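Local coordinates for uncharacterized protein (Bacteroides ovatus CL02T12C04, PDB 6PTM) that probably acts as an exo-carrageenase, a GH42-family glycoside hydrolase that releases sugar units from the chain ends of carrageenan, at residues R561-N575 with E611-F624. Sequence-based numbering, arbitrary orientation.
Sequences RKPLRIFYTKASSIN and EWDAIVVYKTPYAF. With EDO (1,2-ethanediol), chain C.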
loop_
_atom_site.group_PDB
_atom_site.type_symbol
_atom_site.label_atom_id
_atom_site.label_comp_id
_atom_site.label_asym_id
_atom_site.label_seq_id
_atom_site.Cartn_x
_atom_site.Cartn_y
_atom_site.Cartn_z
ATOM N N ARG A 561 12.676 -15.083 -0.444
ATOM C CA ARG A 561 12.120 -16.013 0.565
ATOM C C ARG A 561 11.852 -15.259 1.868
ATOM O O ARG A 561 12.773 -14.562 2.371
ATOM C CB ARG A 561 13.100 -17.168 0.780
ATOM C CG ARG A 561 12.662 -18.213 1.799
ATOM C CD ARG A 561 13.727 -19.268 1.980
ATOM N NE ARG A 561 13.411 -20.331 2.925
ATOM C CZ ARG A 561 12.709 -21.428 2.657
ATOM N NH1 ARG A 561 12.101 -21.574 1.491
ATOM N NH2 ARG A 561 12.599 -22.374 3.578
ATOM N N LYS A 562 10.614 -15.366 2.353
ATOM C CA LYS A 562 10.146 -14.914 3.682
ATOM C C LYS A 562 10.196 -16.120 4.631
ATOM O O LYS A 562 9.227 -16.884 4.735
ATOM C CB LYS A 562 8.733 -14.336 3.554
ATOM C CG LYS A 562 8.545 -13.183 2.573
ATOM C CD LYS A 562 7.116 -12.671 2.609
ATOM C CE LYS A 562 6.670 -11.784 1.454
ATOM N NZ LYS A 562 7.526 -10.596 1.273
ATOM N N PRO A 563 11.336 -16.397 5.305
ATOM C CA PRO A 563 11.498 -17.694 5.961
ATOM C C PRO A 563 10.785 -17.851 7.310
ATOM O O PRO A 563 10.800 -18.927 7.893
ATOM C CB PRO A 563 13.015 -17.755 6.164
ATOM C CG PRO A 563 13.398 -16.301 6.383
ATOM C CD PRO A 563 12.555 -15.577 5.353
ATOM N N LEU A 564 10.276 -16.759 7.846
ATOM C CA LEU A 564 9.492 -16.783 9.088
ATOM C C LEU A 564 8.122 -16.220 8.740
ATOM O O LEU A 564 8.048 -15.076 8.152
ATOM C CB LEU A 564 10.205 -15.980 10.174
ATOM C CG LEU A 564 11.556 -16.539 10.618
ATOM C CD1 LEU A 564 12.261 -15.542 11.519
ATOM C CD2 LEU A 564 11.391 -17.876 11.333
ATOM N N ARG A 565 7.089 -16.992 9.063
ATOM C CA ARG A 565 5.679 -16.583 8.835
ATOM C C ARG A 565 4.970 -16.437 10.171
ATOM O O ARG A 565 4.905 -17.416 10.938
ATOM C CB ARG A 565 4.976 -17.601 7.943
ATOM C CG ARG A 565 5.628 -17.761 6.586
ATOM C CD ARG A 565 5.905 -16.444 5.871
ATOM N NE ARG A 565 6.362 -16.764 4.527
ATOM C CZ ARG A 565 5.568 -16.913 3.470
ATOM N NH1 ARG A 565 4.258 -16.703 3.538
ATOM N NH2 ARG A 565 6.108 -17.170 2.300
ATOM N N ILE A 566 4.424 -15.258 10.421
ATOM C CA ILE A 566 3.611 -15.003 11.634
ATOM C C ILE A 566 2.217 -15.504 11.328
ATOM O O ILE A 566 1.643 -14.994 10.360
ATOM C CB ILE A 566 3.637 -13.512 11.972
ATOM C CG1 ILE A 566 5.049 -13.075 12.340
ATOM C CG2 ILE A 566 2.648 -13.149 13.055
ATOM C CD1 ILE A 566 5.167 -11.604 12.414
ATOM N N PHE A 567 1.671 -16.387 12.160
ATOM C CA PHE A 567 0.290 -16.899 11.975
ATOM C C PHE A 567 -0.748 -15.807 12.234
ATOM O O PHE A 567 -0.681 -15.106 13.251
ATOM C CB PHE A 567 -0.019 -18.110 12.846
ATOM C CG PHE A 567 -1.215 -18.854 12.326
ATOM C CD1 PHE A 567 -2.460 -18.674 12.893
ATOM C CD2 PHE A 567 -1.103 -19.639 11.190
ATOM C CE1 PHE A 567 -3.560 -19.336 12.368
ATOM C CE2 PHE A 567 -2.215 -20.249 10.631
ATOM C CZ PHE A 567 -3.432 -20.121 11.244
ATOM N N TYR A 568 -1.675 -15.646 11.286
ATOM C CA TYR A 568 -2.783 -14.663 11.359
ATOM C C TYR A 568 -4.099 -15.428 11.200
ATOM O O TYR A 568 -4.245 -16.291 10.307
ATOM C CB TYR A 568 -2.668 -13.542 10.312
ATOM C CG TYR A 568 -3.868 -12.631 10.311
ATOM C CD1 TYR A 568 -3.979 -11.629 11.251
ATOM C CD2 TYR A 568 -4.936 -12.809 9.442
ATOM C CE1 TYR A 568 -5.115 -10.841 11.332
ATOM C CE2 TYR A 568 -6.066 -11.995 9.490
ATOM C CZ TYR A 568 -6.171 -11.025 10.459
ATOM O OH TYR A 568 -7.252 -10.184 10.547
ATOM N N THR A 569 -5.070 -15.141 12.044
ATOM C CA THR A 569 -6.449 -15.674 11.861
ATOM C C THR A 569 -7.480 -14.624 12.264
ATOM O O THR A 569 -7.323 -14.002 13.321
ATOM C CB THR A 569 -6.701 -16.970 12.632
ATOM O OG1 THR A 569 -8.067 -17.333 12.362
ATOM C CG2 THR A 569 -6.390 -16.860 14.109
ATOM N N LYS A 570 -8.508 -14.491 11.442
ATOM C CA LYS A 570 -9.704 -13.655 11.693
ATOM C C LYS A 570 -10.403 -14.109 12.975
ATOM O O LYS A 570 -11.094 -13.279 13.544
ATOM C CB LYS A 570 -10.665 -13.761 10.506
ATOM C CG LYS A 570 -10.168 -13.059 9.238
ATOM C CD LYS A 570 -11.064 -13.254 8.007
ATOM C CE LYS A 570 -10.880 -14.633 7.417
ATOM N NZ LYS A 570 -11.815 -14.921 6.299
ATOM N N ALA A 571 -10.290 -15.376 13.375
ATOM C CA ALA A 571 -10.827 -15.865 14.676
ATOM C C ALA A 571 -10.344 -14.975 15.836
ATOM O O ALA A 571 -11.154 -14.636 16.693
ATOM C CB ALA A 571 -10.426 -17.316 14.897
ATOM N N SER A 572 -9.058 -14.614 15.881
ATOM C CA SER A 572 -8.499 -13.732 16.942
ATOM C C SER A 572 -8.742 -12.258 16.632
ATOM O O SER A 572 -9.018 -11.546 17.596
ATOM C CB SER A 572 -7.034 -13.999 17.210
ATOM O OG SER A 572 -6.842 -15.213 17.919
ATOM N N SER A 573 -8.629 -11.779 15.377
ATOM C CA SER A 573 -8.744 -10.320 15.088
ATOM C C SER A 573 -10.171 -9.845 15.327
ATOM O O SER A 573 -10.352 -8.699 15.797
ATOM C CB SER A 573 -8.247 -9.955 13.703
ATOM O OG SER A 573 -8.911 -10.709 12.710
ATOM N N ILE A 574 -11.181 -10.655 14.977
ATOM C CA ILE A 574 -12.598 -10.248 15.165
ATOM C C ILE A 574 -12.937 -10.230 16.668
ATOM O O ILE A 574 -13.613 -9.296 17.081
ATOM C CB ILE A 574 -13.541 -11.124 14.326
ATOM C CG1 ILE A 574 -13.314 -10.907 12.816
ATOM C CG2 ILE A 574 -14.985 -10.844 14.734
ATOM C CD1 ILE A 574 -14.116 -11.874 11.916
ATOM N N ASN A 575 -12.494 -11.218 17.453
ATOM C CA ASN A 575 -12.912 -11.387 18.874
ATOM C C ASN A 575 -12.087 -10.478 19.804
ATOM O O ASN A 575 -12.609 -10.097 20.844
ATOM C CB ASN A 575 -12.785 -12.834 19.356
ATOM C CG ASN A 575 -13.909 -13.719 18.873
ATOM O OD1 ASN A 575 -15.044 -13.477 19.262
ATOM N ND2 ASN A 575 -13.596 -14.735 18.054
ATOM N N GLU A 611 7.346 -22.188 1.466
ATOM C CA GLU A 611 8.746 -21.729 1.275
ATOM C C GLU A 611 9.121 -20.901 2.509
ATOM O O GLU A 611 9.329 -19.657 2.400
ATOM C CB GLU A 611 8.838 -20.990 -0.062
ATOM C CG GLU A 611 8.713 -21.889 -1.285
ATOM C CD GLU A 611 8.638 -21.178 -2.636
ATOM O OE1 GLU A 611 8.599 -19.946 -2.677
ATOM O OE2 GLU A 611 8.590 -21.867 -3.660
ATOM N N TRP A 612 9.206 -21.571 3.648
ATOM C CA TRP A 612 9.642 -20.986 4.927
ATOM C C TRP A 612 10.162 -22.080 5.860
ATOM O O TRP A 612 9.969 -23.279 5.570
ATOM C CB TRP A 612 8.490 -20.205 5.559
ATOM C CG TRP A 612 7.263 -21.041 5.740
ATOM C CD1 TRP A 612 7.034 -21.977 6.700
ATOM C CD2 TRP A 612 6.069 -20.969 4.957
ATOM N NE1 TRP A 612 5.779 -22.500 6.559
ATOM C CE2 TRP A 612 5.161 -21.896 5.501
ATOM C CE3 TRP A 612 5.684 -20.207 3.850
ATOM C CZ2 TRP A 612 3.884 -22.069 4.993
ATOM C CZ3 TRP A 612 4.416 -20.368 3.350
ATOM C CH2 TRP A 612 3.545 -21.310 3.901
ATOM N N ASP A 613 10.816 -21.665 6.938
ATOM C CA ASP A 613 11.510 -22.578 7.882
ATOM C C ASP A 613 10.645 -22.701 9.136
ATOM O O ASP A 613 10.743 -23.692 9.852
ATOM C CB ASP A 613 12.905 -22.040 8.220
ATOM C CG ASP A 613 13.793 -21.768 7.034
ATOM O OD1 ASP A 613 13.715 -22.563 6.104
ATOM O OD2 ASP A 613 14.561 -20.729 7.054
ATOM N N ALA A 614 9.831 -21.696 9.454
ATOM C CA ALA A 614 9.004 -21.780 10.667
ATOM C C ALA A 614 7.794 -20.861 10.585
ATOM O O ALA A 614 7.905 -19.804 9.943
ATOM C CB ALA A 614 9.841 -21.450 11.887
ATOM N N ILE A 615 6.720 -21.286 11.259
ATOM C CA ILE A 615 5.549 -20.443 11.604
ATOM C C ILE A 615 5.666 -20.066 13.086
ATOM O O ILE A 615 5.900 -20.955 13.951
ATOM C CB ILE A 615 4.253 -21.193 11.243
ATOM C CG1 ILE A 615 4.155 -21.412 9.725
ATOM C CG2 ILE A 615 3.023 -20.506 11.829
ATOM C CD1 ILE A 615 3.002 -22.338 9.301
ATOM N N VAL A 616 5.440 -18.796 13.396
ATOM C CA VAL A 616 5.384 -18.342 14.804
ATOM C C VAL A 616 3.920 -18.065 15.115
ATOM O O VAL A 616 3.237 -17.505 14.262
ATOM C CB VAL A 616 6.333 -17.162 15.085
ATOM C CG1 VAL A 616 7.746 -17.499 14.665
ATOM C CG2 VAL A 616 5.890 -15.868 14.442
ATOM N N VAL A 617 3.451 -18.527 16.272
ATOM C CA VAL A 617 2.051 -18.330 16.727
ATOM C C VAL A 617 2.108 -17.603 18.066
ATOM O O VAL A 617 2.590 -18.187 19.067
ATOM C CB VAL A 617 1.247 -19.639 16.806
ATOM C CG1 VAL A 617 -0.195 -19.329 17.200
ATOM C CG2 VAL A 617 1.302 -20.428 15.511
ATOM N N TYR A 618 1.685 -16.345 18.051
ATOM C CA TYR A 618 1.854 -15.387 19.166
ATOM C C TYR A 618 0.508 -14.777 19.496
ATOM O O TYR A 618 -0.126 -14.225 18.558
ATOM C CB TYR A 618 2.847 -14.282 18.801
ATOM C CG TYR A 618 3.089 -13.240 19.856
ATOM C CD1 TYR A 618 3.768 -13.531 21.028
ATOM C CD2 TYR A 618 2.656 -11.943 19.664
ATOM C CE1 TYR A 618 4.002 -12.551 21.983
ATOM C CE2 TYR A 618 2.877 -10.953 20.602
ATOM C CZ TYR A 618 3.591 -11.252 21.745
ATOM O OH TYR A 618 3.803 -10.253 22.631
ATOM N N LYS A 619 0.123 -14.878 20.780
ATOM C CA LYS A 619 -1.086 -14.247 21.363
ATOM C C LYS A 619 -2.280 -14.402 20.407
ATOM O O LYS A 619 -3.008 -13.419 20.145
ATOM C CB LYS A 619 -0.761 -12.792 21.698
ATOM C CG LYS A 619 0.173 -12.594 22.892
ATOM C CD LYS A 619 -0.046 -11.229 23.555
ATOM C CE LYS A 619 0.057 -11.265 25.062
ATOM N NZ LYS A 619 1.452 -11.541 25.423
ATOM N N THR A 620 -2.510 -15.636 19.967
ATOM C CA THR A 620 -3.624 -16.024 19.074
ATOM C C THR A 620 -4.470 -17.071 19.799
ATOM O O THR A 620 -4.529 -18.227 19.372
ATOM C CB THR A 620 -3.037 -16.434 17.714
ATOM O OG1 THR A 620 -2.188 -15.371 17.243
ATOM C CG2 THR A 620 -4.106 -16.726 16.686
ATOM N N PRO A 621 -5.166 -16.699 20.900
ATOM C CA PRO A 621 -5.877 -17.670 21.733
ATOM C C PRO A 621 -7.109 -18.233 21.014
ATOM O O PRO A 621 -7.410 -19.372 21.260
ATOM C CB PRO A 621 -6.303 -16.870 22.971
ATOM C CG PRO A 621 -6.441 -15.455 22.467
ATOM C CD PRO A 621 -5.383 -15.328 21.385
ATOM N N TYR A 622 -7.762 -17.431 20.167
ATOM C CA TYR A 622 -8.874 -17.866 19.282
ATOM C C TYR A 622 -8.344 -18.378 17.937
ATOM O O TYR A 622 -7.542 -17.691 17.255
ATOM C CB TYR A 622 -9.830 -16.719 18.971
ATOM C CG TYR A 622 -10.491 -16.051 20.144
ATOM C CD1 TYR A 622 -11.782 -16.387 20.489
ATOM C CD2 TYR A 622 -9.906 -14.961 20.790
ATOM C CE1 TYR A 622 -12.453 -15.726 21.500
ATOM C CE2 TYR A 622 -10.555 -14.285 21.811
ATOM C CZ TYR A 622 -11.824 -14.696 22.189
ATOM O OH TYR A 622 -12.538 -14.035 23.139
ATOM N N ALA A 623 -8.753 -19.587 17.540
ATOM C CA ALA A 623 -8.441 -20.118 16.203
ATOM C C ALA A 623 -9.635 -20.913 15.709
ATOM O O ALA A 623 -10.327 -21.527 16.533
ATOM C CB ALA A 623 -7.196 -20.958 16.223
ATOM N N PHE A 624 -9.854 -20.906 14.399
ATOM C CA PHE A 624 -10.778 -21.863 13.737
ATOM C C PHE A 624 -10.196 -23.256 13.986
ATOM O O PHE A 624 -8.939 -23.422 13.925
ATOM C CB PHE A 624 -10.939 -21.538 12.248
ATOM C CG PHE A 624 -11.572 -20.195 11.964
ATOM C CD1 PHE A 624 -12.916 -19.996 12.187
ATOM C CD2 PHE A 624 -10.815 -19.120 11.520
ATOM C CE1 PHE A 624 -13.498 -18.753 11.965
ATOM C CE2 PHE A 624 -11.401 -17.882 11.274
ATOM C CZ PHE A 624 -12.745 -17.699 11.496
HETATM C C1 EDO C . -15.014 -14.314 7.779
HETATM O O1 EDO C . -14.564 -14.997 6.645
HETATM C C2 EDO C . -14.427 -14.935 9.007
HETATM O O2 EDO C . -14.972 -16.195 9.338
HETATM O O HOH W 1 15.569 -19.971 4.779
HETATM O O HOH W 2 8.879 -17.380 1.428
HETATM O O HOH W 3 -2.731 -14.208 14.782
HETATM O O HOH W 4 0.868 -15.080 15.602
#
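With CG beside the backbone N and the chain bent at chi2 (-49°), Arg565 folds back over Trp612, whose own CG sits between its backbone N and carbonyl carbon. CE3 of Trp612 thereby lies over the centre of the Arg565 guanidinium, 3.3 Å from CZ, although the two planes are inclined at 58°. The group's rotation is fixed from its edge, where NE donates to Lys562 O and NH2 to a water; NH1 also bonds Phe599 O. A leucine in place of Arg565 would probably leave that water and the carbonyls of Lys562 and Phe599 without these donors, and CE3 of Trp612 without the guanidinium against it. The extended Arg561 brings NH2 to Asp613 OD1 (2.8 Å), a salt bridge lying in the guanidinium plane but meeting the carboxylate from above its own plane. Between these side chains and the helix, strands 564-567 and 614-617 run parallel as neighbours within a five-stranded parallel sheet of order 2-1-3-4-5, a flavodoxin-like alpha/beta fold, as in the second domain of GH42 enzymes. Arg565 N donates to Ala614 O, Val616 N to Arg565 O, and Phe567 N to Val616 O. On one face Ile566 CG1 packs against Val616 CG2 at 3.6 Å. Beyond the strands, Thr569 caps helix 570-575 through OG1, which takes the N-H of Ala571 and also bonds Asp627. Ser572 OG donates to Tyr622 O at 2.7 Å, in the carbonyl plane and on a lone pair. Asn575 lays its CB over the centre of the Tyr622 ring, 3.5 Å from the centroid, its amide nearly parallel to the ring (16°), while ND2 bonds Ala571 O and Glu652 O; Ala571 CB makes a CH-pi contact over a face of Phe624, displaced toward its rim.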